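Side-chain contacts in glycoside Hydrolase (PDB 5T99), which probably hydrolyses galactose-containing sugars in the agarose breakdown pathway of a human gut bacterium, and binds the sugar mimic d-galacto-isofagomine in its active-site pocket: residues 537-542 against 669-674; 729-734 against 816-821; 114-117 against 122-125. One frame throughout, in Å; residues are numbered along the deposited sequence.

Contact 1 of 3, residues 537-542 against 669-674; sequences EFHFQE and NTFQSK
H539 on helix 537-542 faces F671 on strand 670-673, yet the two backbones stay well apart, the nearest CA atoms, of H539 and S673, being 8.4 Å from each other, so side chains must span the gap. They do so at two points. F671 brings the edge of its ring to one face of the imidazole, with planes at 63° and CZ 3.9 Å from CG of H539, while CE1 stands over the middle of that face. H539 swings CG anti to its own backbone N (chi1 -176°), which carries the ring out toward the strand; its ND1 lies over a face of the F540 ring. ND1 is buried by the contact and has no polar partner in the model. One helical turn on, the extended chain of K674 reaches back to E542. K674 NZ makes a salt bridge with OE1 of E542 at 3.1 Å, though the hydrogen bond within it is weak, both residues being exposed, where a lysine and a glutamate can pair and still meet water. OE2 of E542 makes weak hydrogen bonds to Y675 OH and Q606 NE2. S673 OG is hydrogen-bonded to D535 OD1, and F671 also packs on D535 and I536 of helix 534-543. Strand 670-673 pairs antiparallel with strand 657-660.

Contact 2 of 3, residues 729-734 against 816-821; sequences DLSYIT and TTINVE
I818 reaches across to both S731 and I733, and around its CD1 the contact is closest. Strands 730-734 and 816-821 run nearly antiparallel (163°), but their axes stay 9.4 Å apart, as expected of strands from two facing sheets of a beta sandwich. As alternate side chains of a strand point to opposite faces, S731 and I733 on one strand and T816 and I818 on the other point into the gap. With CG1 beside the backbone N (chi1 -54°) and the chain bent again at chi2 (-59°), I818 carries CD1 to 3.6 Å from OG of S731. The small serine suits this tight spot: its hydroxyl is not stranded against the methyl, because OG is hydrogen-bonded to the backbone O of R720. Toward T816 the fit is looser. CD1 of I733 lies 4.2 Å from CD1 of I818 and 4.4 Å from CG2 of T816, the threonine being partly exposed where the other three touching residues are buried. P718, on the strand beside 730-738, is touched by all four side chains. No hydrogen bond passes from one segment to the other; methyl groups do most of the meeting, which implies that dispersion and the exclusion of water, rather than directed polar bonds, hold this pair together.

Contact 3 of 3, residues 114-117 against 122-125; sequences AKVW and KVGE
The carbonyl oxygen of V116 is gripped by two neighbouring residues of the partner strand. V123 N donates to it at 2.9 Å in an almost straight bond (176° at the hydrogen), and CA of K122 adds a CA-H...O contact, 3.5 Å from the same V116 O. In return V116 N gives its hydrogen to G124 O at 2.9 Å, approaching from above the carbonyl plane, 40° out of it. V116 thus faces both V123 and G124: this is a classic beta bulge, shifting the register by one between the pairs V116-G124 and W117-K122. G124, lacking a side chain, adds no bulk beside V116 CB. V123 turns its methyls so that CG2 lies 4.4 Å from CG1 of V116, and both valines also touch I135; V116, buried, is an apolar residue suited to the covered face, while V123 is only partly buried. The hairpin of strands 114-118 and 121-126 ends a six-stranded antiparallel sheet in the sugar-binding domain of this family 2 glycoside hydrolase, with 121-126 outermost and 114-118 joined to 146-153. K115, W117, K122 and E125 share the other face. There the indole of W117, which also meets the ring of W87 at a shallow angle, is crossed by the side chain of K122, whose CB lies 3.7 Å from NE1 of W117. Bent at its last torsion (chi4 -65°), K122 brings NZ to OE2 of E125 in a 2.7 Å salt bridge, reached from above the carboxylate plane. K115 runs alongside the glutamate in the same direction, its CE 3.5 Å from E125 OE2, but its NZ remains 4.6 Å from that oxygen, beyond a salt bridge. The carboxylate, lying nearer to both lysine amines than these lie to each other, would probably screen their like charges.

Overall arrangement
From the N terminus, the chain first makes contact 3, a tight hairpin in the sugar-binding domain that closes a loop of only four residues. After the catalytic barrel is largely built, helix 534-543 supplies the first half of contact 1; 126 residues later strand 670-673 returns to it, tying the DUF4982 region to the barrel. Contact 2 opens only after that and closes 81 residues on, joining the two sheets of the C-terminal domain near the end of the chain. The three loops follow in series, none nesting or crossing, and none touching another. Contacts 1 and 3 lie on opposite sides of the chain's centre, their centres about 53 Å apart.

Contact 1 of 3, residues 537-542 against 669-674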
loop_
_atom_site.group_PDB
_atom_site.type_symbol
_atom_site.label_atom_id
_atom_site.label_comp_id
_atom_site.label_asym_id
_atom_site.label_seq_id
_atom_site.Cartn_x
_atom_site.Cartn_y
_atom_site.Cartn_z
ATOM N N GLU A 537 -6.233 -4.824 22.115
ATOM C CA GLU A 537 -6.215 -5.865 21.074
ATOM C C GLU A 537 -5.236 -6.992 21.438
ATOM O O GLU A 537 -5.593 -8.173 21.352
ATOM C CB GLU A 537 -5.882 -5.297 19.697
ATOM C CG GLU A 537 -6.193 -6.250 18.541
ATOM C CD GLU A 537 -7.662 -6.603 18.396
ATOM O OE1 GLU A 537 -8.527 -5.723 18.625
ATOM O OE2 GLU A 537 -7.944 -7.757 18.031
ATOM N N PHE A 538 -4.025 -6.622 21.868
ATOM C CA PHE A 538 -3.020 -7.612 22.288
ATOM C C PHE A 538 -3.593 -8.561 23.333
ATOM O O PHE A 538 -3.431 -9.781 23.228
ATOM C CB PHE A 538 -1.745 -6.960 22.865
ATOM C CG PHE A 538 -1.039 -6.021 21.920
ATOM C CD1 PHE A 538 -1.237 -6.073 20.531
ATOM C CD2 PHE A 538 -0.154 -5.091 22.427
ATOM C CE1 PHE A 538 -0.591 -5.193 19.691
ATOM C CE2 PHE A 538 0.510 -4.207 21.586
ATOM C CZ PHE A 538 0.294 -4.256 20.219
ATOM N N HIS A 539 -4.262 -7.980 24.328
ATOM C CA HIS A 539 -4.885 -8.740 25.393
ATOM C C HIS A 539 -5.887 -9.756 24.847
ATOM O O HIS A 539 -5.797 -10.947 25.158
ATOM C CB HIS A 539 -5.577 -7.798 26.381
ATOM C CG HIS A 539 -6.165 -8.504 27.557
ATOM N ND1 HIS A 539 -7.525 -8.597 27.766
ATOM C CD2 HIS A 539 -5.580 -9.191 28.561
ATOM C CE1 HIS A 539 -7.750 -9.287 28.867
ATOM N NE2 HIS A 539 -6.587 -9.666 29.366
ATOM N N PHE A 540 -6.826 -9.291 24.025
ATOM C CA PHE A 540 -7.882 -10.172 23.513
ATOM C C PHE A 540 -7.386 -11.135 22.419
ATOM O O PHE A 540 -7.966 -12.212 22.265
ATOM C CB PHE A 540 -9.127 -9.373 23.087
ATOM C CG PHE A 540 -9.964 -8.870 24.255
ATOM C CD1 PHE A 540 -10.738 -9.754 25.012
ATOM C CD2 PHE A 540 -9.985 -7.516 24.604
ATOM C CE1 PHE A 540 -11.510 -9.302 26.088
ATOM C CE2 PHE A 540 -10.761 -7.058 25.678
ATOM C CZ PHE A 540 -11.519 -7.951 26.421
ATOM N N GLN A 541 -6.315 -10.782 21.694
ATOM C CA GLN A 541 -5.644 -11.737 20.787
ATOM C C GLN A 541 -5.022 -12.896 21.559
ATOM O O GLN A 541 -5.120 -14.049 21.121
ATOM C CB GLN A 541 -4.567 -11.076 19.914
ATOM C CG GLN A 541 -5.108 -10.160 18.827
ATOM C CD GLN A 541 -5.737 -10.869 17.619
ATOM O OE1 GLN A 541 -5.458 -12.039 17.317
ATOM N NE2 GLN A 541 -6.583 -10.133 16.903
ATOM N N GLU A 542 -4.379 -12.602 22.692
ATOM C CA GLU A 542 -3.786 -13.657 23.534
ATOM C C GLU A 542 -4.840 -14.571 24.149
ATOM O O GLU A 542 -4.630 -15.771 24.203
ATOM C CB GLU A 542 -2.887 -13.077 24.626
ATOM C CG GLU A 542 -1.594 -12.494 24.069
ATOM C CD GLU A 542 -0.762 -11.749 25.106
ATOM O OE1 GLU A 542 -0.894 -12.071 26.322
ATOM O OE2 GLU A 542 0.025 -10.850 24.694
ATOM N N ASN A 669 -13.451 1.016 33.896
ATOM C CA ASN A 669 -13.060 2.110 33.013
ATOM C C ASN A 669 -11.606 1.960 32.565
ATOM O O ASN A 669 -11.318 1.993 31.371
ATOM C CB ASN A 669 -13.259 3.465 33.712
ATOM C CG ASN A 669 -13.237 4.643 32.741
ATOM O OD1 ASN A 669 -12.215 4.931 32.104
ATOM N ND2 ASN A 669 -14.365 5.338 32.634
ATOM N N THR A 670 -10.705 1.813 33.535
ATOM C CA THR A 670 -9.263 1.700 33.279
ATOM C C THR A 670 -8.809 0.258 33.033
ATOM O O THR A 670 -9.468 -0.696 33.459
ATOM C CB THR A 670 -8.445 2.254 34.460
ATOM O OG1 THR A 670 -8.776 1.536 35.658
ATOM C CG2 THR A 670 -8.712 3.749 34.645
ATOM N N PHE A 671 -7.666 0.126 32.359
ATOM C CA PHE A 671 -7.060 -1.173 32.040
ATOM C C PHE A 671 -5.627 -1.256 32.608
ATOM O O PHE A 671 -4.818 -0.334 32.412
ATOM C CB PHE A 671 -7.077 -1.383 30.513
ATOM C CG PHE A 671 -6.454 -2.680 30.064
ATOM C CD1 PHE A 671 -7.048 -3.898 30.383
ATOM C CD2 PHE A 671 -5.270 -2.685 29.321
ATOM C CE1 PHE A 671 -6.474 -5.093 29.980
ATOM C CE2 PHE A 671 -4.692 -3.881 28.915
ATOM C CZ PHE A 671 -5.294 -5.087 29.246
ATOM N N GLN A 672 -5.335 -2.345 33.328
ATOM C CA GLN A 672 -3.970 -2.644 33.776
ATOM C C GLN A 672 -3.200 -3.354 32.650
ATOM O O GLN A 672 -3.354 -4.562 32.453
ATOM C CB GLN A 672 -3.973 -3.518 35.045
ATOM C CG GLN A 672 -4.720 -2.954 36.256
ATOM C CD GLN A 672 -4.278 -1.554 36.663
ATOM O OE1 GLN A 672 -5.081 -0.621 36.679
ATOM N NE2 GLN A 672 -3.000 -1.399 36.986
ATOM N N SER A 673 -2.370 -2.604 31.921
ATOM C CA SER A 673 -1.666 -3.125 30.740
ATOM C C SER A 673 -0.294 -3.720 31.060
ATOM O O SER A 673 0.555 -3.071 31.673
ATOM C CB SER A 673 -1.510 -2.029 29.682
ATOM O OG SER A 673 -0.770 -2.503 28.574
ATOM N N LYS A 674 -0.069 -4.950 30.614
ATOM C CA LYS A 674 1.257 -5.563 30.710
ATOM C C LYS A 674 2.182 -5.175 29.553
ATOM O O LYS A 674 3.295 -5.677 29.484
ATOM C CB LYS A 674 1.157 -7.092 30.819
ATOM C CG LYS A 674 0.666 -7.855 29.588
ATOM C CD LYS A 674 0.731 -9.351 29.876
ATOM C CE LYS A 674 0.039 -10.205 28.817
ATOM N NZ LYS A 674 -0.355 -11.552 29.347
#

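Contact 2 of 3, residues 729-734 against 816-821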
loop_
_atom_site.group_PDB
_atom_site.type_symbol
_atom_site.label_atom_id
_atom_site.label_comp_id
_atom_site.label_asym_id
_atom_site.label_seq_id
_atom_site.Cartn_x
_atom_site.Cartn_y
_atom_site.Cartn_z
ATOM N N ASP A 729 12.963 7.508 -9.043
ATOM C CA ASP A 729 13.519 7.115 -7.745
ATOM C C ASP A 729 13.778 8.307 -6.833
ATOM O O ASP A 729 14.081 9.398 -7.306
ATOM C CB ASP A 729 14.833 6.358 -7.990
ATOM C CG ASP A 729 15.247 5.498 -6.836
ATOM O OD1 ASP A 729 14.435 5.274 -5.897
ATOM O OD2 ASP A 729 16.410 5.027 -6.874
ATOM N N LEU A 730 13.669 8.076 -5.526
ATOM C CA LEU A 730 13.626 9.136 -4.530
ATOM C C LEU A 730 14.662 8.923 -3.445
ATOM O O LEU A 730 14.978 7.789 -3.116
ATOM C CB LEU A 730 12.254 9.146 -3.844
ATOM C CG LEU A 730 10.994 9.192 -4.707
ATOM C CD1 LEU A 730 9.757 8.898 -3.872
ATOM C CD2 LEU A 730 10.867 10.546 -5.388
ATOM N N SER A 731 15.171 10.013 -2.882
ATOM C CA SER A 731 15.812 9.965 -1.570
ATOM C C SER A 731 14.912 10.703 -0.596
ATOM O O SER A 731 14.451 11.797 -0.889
ATOM C CB SER A 731 17.211 10.582 -1.580
ATOM O OG SER A 731 17.916 10.246 -0.379
ATOM N N TYR A 732 14.639 10.072 0.539
ATOM C CA TYR A 732 13.883 10.671 1.642
ATOM C C TYR A 732 14.873 11.180 2.697
ATOM O O TYR A 732 15.460 10.388 3.450
ATOM C CB TYR A 732 12.929 9.648 2.273
ATOM C CG TYR A 732 11.653 9.421 1.492
ATOM C CD1 TYR A 732 10.443 10.005 1.892
ATOM C CD2 TYR A 732 11.647 8.616 0.354
ATOM C CE1 TYR A 732 9.271 9.788 1.180
ATOM C CE2 TYR A 732 10.476 8.397 -0.361
ATOM C CZ TYR A 732 9.293 8.978 0.053
ATOM O OH TYR A 732 8.149 8.740 -0.675
ATOM N N ILE A 733 15.036 12.499 2.756
ATOM C CA ILE A 733 16.012 13.130 3.646
ATOM C C ILE A 733 15.317 13.676 4.888
ATOM O O ILE A 733 14.608 14.675 4.820
ATOM C CB ILE A 733 16.807 14.232 2.900
ATOM C CG1 ILE A 733 17.554 13.625 1.704
ATOM C CG2 ILE A 733 17.789 14.923 3.840
ATOM C CD1 ILE A 733 17.964 14.626 0.637
ATOM N N THR A 734 15.502 12.990 6.014
ATOM C CA THR A 734 15.009 13.466 7.300
ATOM C C THR A 734 15.698 14.780 7.651
ATOM O O THR A 734 16.909 14.919 7.457
ATOM C CB THR A 734 15.279 12.453 8.438
ATOM O OG1 THR A 734 14.646 11.204 8.135
ATOM C CG2 THR A 734 14.747 12.978 9.783
ATOM N N THR A 816 24.028 18.203 2.001
ATOM C CA THR A 816 24.297 16.780 1.775
ATOM C C THR A 816 24.254 16.508 0.286
ATOM O O THR A 816 23.591 17.240 -0.466
ATOM C CB THR A 816 23.310 15.861 2.555
ATOM O OG1 THR A 816 23.791 14.511 2.560
ATOM C CG2 THR A 816 21.917 15.907 1.961
ATOM N N THR A 817 24.971 15.469 -0.130
ATOM C CA THR A 817 24.996 15.055 -1.529
ATOM C C THR A 817 24.337 13.693 -1.710
ATOM O O THR A 817 24.569 12.767 -0.929
ATOM C CB THR A 817 26.433 15.003 -2.096
ATOM O OG1 THR A 817 27.054 16.279 -1.933
ATOM C CG2 THR A 817 26.423 14.652 -3.594
ATOM N N ILE A 818 23.514 13.589 -2.750
ATOM C CA ILE A 818 22.941 12.320 -3.175
ATOM C C ILE A 818 23.587 11.979 -4.517
ATOM O O ILE A 818 23.587 12.801 -5.441
ATOM C CB ILE A 818 21.401 12.396 -3.313
ATOM C CG1 ILE A 818 20.748 12.904 -2.023
ATOM C CG2 ILE A 818 20.829 11.037 -3.690
ATOM C CD1 ILE A 818 21.010 12.077 -0.776
ATOM N N ASN A 819 24.146 10.772 -4.605
ATOM C CA ASN A 819 24.756 10.285 -5.841
ATOM C C ASN A 819 23.735 9.516 -6.675
ATOM O O ASN A 819 22.964 8.720 -6.150
ATOM C CB ASN A 819 25.991 9.432 -5.535
ATOM C CG ASN A 819 27.204 10.281 -5.207
ATOM O OD1 ASN A 819 27.751 10.950 -6.078
ATOM N ND2 ASN A 819 27.619 10.271 -3.951
ATOM N N VAL A 820 23.747 9.769 -7.979
ATOM C CA VAL A 820 22.751 9.245 -8.901
ATOM C C VAL A 820 23.496 8.426 -9.965
ATOM O O VAL A 820 24.402 8.951 -10.630
ATOM C CB VAL A 820 21.931 10.402 -9.518
ATOM C CG1 VAL A 820 20.861 9.881 -10.473
ATOM C CG2 VAL A 820 21.314 11.248 -8.412
ATOM N N GLU A 821 23.122 7.150 -10.098
ATOM C CA GLU A 821 23.797 6.194 -10.979
ATOM C C GLU A 821 22.849 5.607 -12.026
ATOM O O GLU A 821 21.635 5.717 -11.896
ATOM C CB GLU A 821 24.378 5.063 -10.142
ATOM C CG GLU A 821 25.504 5.488 -9.209
ATOM C CD GLU A 821 26.020 4.346 -8.343
ATOM O OE1 GLU A 821 25.462 3.229 -8.417
ATOM O OE2 GLU A 821 26.982 4.568 -7.580
#

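Contact 3 of 3, residues 114-117 against 122-125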
loop_
_atom_site.group_PDB
_atom_site.type_symbol
_atom_site.label_atom_id
_atom_site.label_comp_id
_atom_site.label_asym_id
_atom_site.label_seq_id
_atom_site.Cartn_x
_atom_site.Cartn_y
_atom_site.Cartn_z
ATOM N N ALA A 114 -13.945 7.821 -15.935
ATOM C CA ALA A 114 -13.182 8.005 -17.156
ATOM C C ALA A 114 -14.053 7.831 -18.398
ATOM O O ALA A 114 -14.910 6.942 -18.453
ATOM C CB ALA A 114 -12.003 7.045 -17.205
ATOM N N LYS A 115 -13.828 8.708 -19.374
ATOM C CA LYS A 115 -14.224 8.478 -20.758
ATOM C C LYS A 115 -12.953 8.551 -21.616
ATOM O O LYS A 115 -12.071 9.367 -21.332
ATOM C CB LYS A 115 -15.227 9.532 -21.208
ATOM C CG LYS A 115 -16.585 9.447 -20.527
ATOM C CD LYS A 115 -17.601 10.304 -21.271
ATOM C CE LYS A 115 -18.989 10.231 -20.660
ATOM N NZ LYS A 115 -19.064 11.037 -19.414
ATOM N N VAL A 116 -12.856 7.698 -22.639
ATOM C CA VAL A 116 -11.669 7.659 -23.506
ATOM C C VAL A 116 -12.054 7.677 -24.983
ATOM O O VAL A 116 -12.980 6.972 -25.398
ATOM C CB VAL A 116 -10.764 6.432 -23.213
ATOM C CG1 VAL A 116 -9.499 6.466 -24.069
ATOM C CG2 VAL A 116 -10.401 6.377 -21.731
ATOM N N TRP A 117 -11.327 8.490 -25.755
ATOM C CA TRP A 117 -11.519 8.632 -27.204
ATOM C C TRP A 117 -10.205 8.391 -27.947
ATOM O O TRP A 117 -9.144 8.775 -27.467
ATOM C CB TRP A 117 -12.003 10.046 -27.562
ATOM C CG TRP A 117 -13.355 10.428 -27.031
ATOM C CD1 TRP A 117 -14.555 10.330 -27.682
ATOM C CD2 TRP A 117 -13.642 10.996 -25.750
ATOM N NE1 TRP A 117 -15.571 10.793 -26.881
ATOM C CE2 TRP A 117 -15.036 11.217 -25.691
ATOM C CE3 TRP A 117 -12.856 11.343 -24.643
ATOM C CZ2 TRP A 117 -15.662 11.767 -24.560
ATOM C CZ3 TRP A 117 -13.476 11.899 -23.524
ATOM C CH2 TRP A 117 -14.864 12.101 -23.490
ATOM N N LYS A 122 -15.304 7.513 -29.340
ATOM C CA LYS A 122 -15.389 7.016 -27.965
ATOM C C LYS A 122 -15.155 5.515 -27.962
ATOM O O LYS A 122 -15.817 4.795 -28.703
ATOM C CB LYS A 122 -16.766 7.332 -27.376
ATOM C CG LYS A 122 -16.890 7.105 -25.873
ATOM C CD LYS A 122 -17.918 8.070 -25.284
ATOM C CE LYS A 122 -18.304 7.725 -23.855
ATOM N NZ LYS A 122 -19.006 6.410 -23.736
ATOM N N VAL A 123 -14.200 5.059 -27.156
ATOM C CA VAL A 123 -13.801 3.640 -27.124
ATOM C C VAL A 123 -13.681 3.044 -25.709
ATOM O O VAL A 123 -13.229 1.905 -25.547
ATOM C CB VAL A 123 -12.467 3.422 -27.893
ATOM C CG1 VAL A 123 -12.704 3.471 -29.399
ATOM C CG2 VAL A 123 -11.407 4.442 -27.469
ATOM N N GLY A 124 -14.111 3.795 -24.695
ATOM C CA GLY A 124 -13.889 3.401 -23.311
ATOM C C GLY A 124 -14.642 4.289 -22.351
ATOM O O GLY A 124 -14.732 5.502 -22.554
ATOM N N GLU A 125 -15.192 3.675 -21.312
ATOM C CA GLU A 125 -15.881 4.403 -20.263
ATOM C C GLU A 125 -15.794 3.589 -18.983
ATOM O O GLU A 125 -16.297 2.476 -18.933
ATOM C CB GLU A 125 -17.339 4.647 -20.656
ATOM C CG GLU A 125 -18.138 5.423 -19.614
ATOM C CD GLU A 125 -19.425 5.999 -20.161
ATOM O OE1 GLU A 125 -20.502 5.664 -19.635
ATOM O OE2 GLU A 125 -19.366 6.790 -21.119
#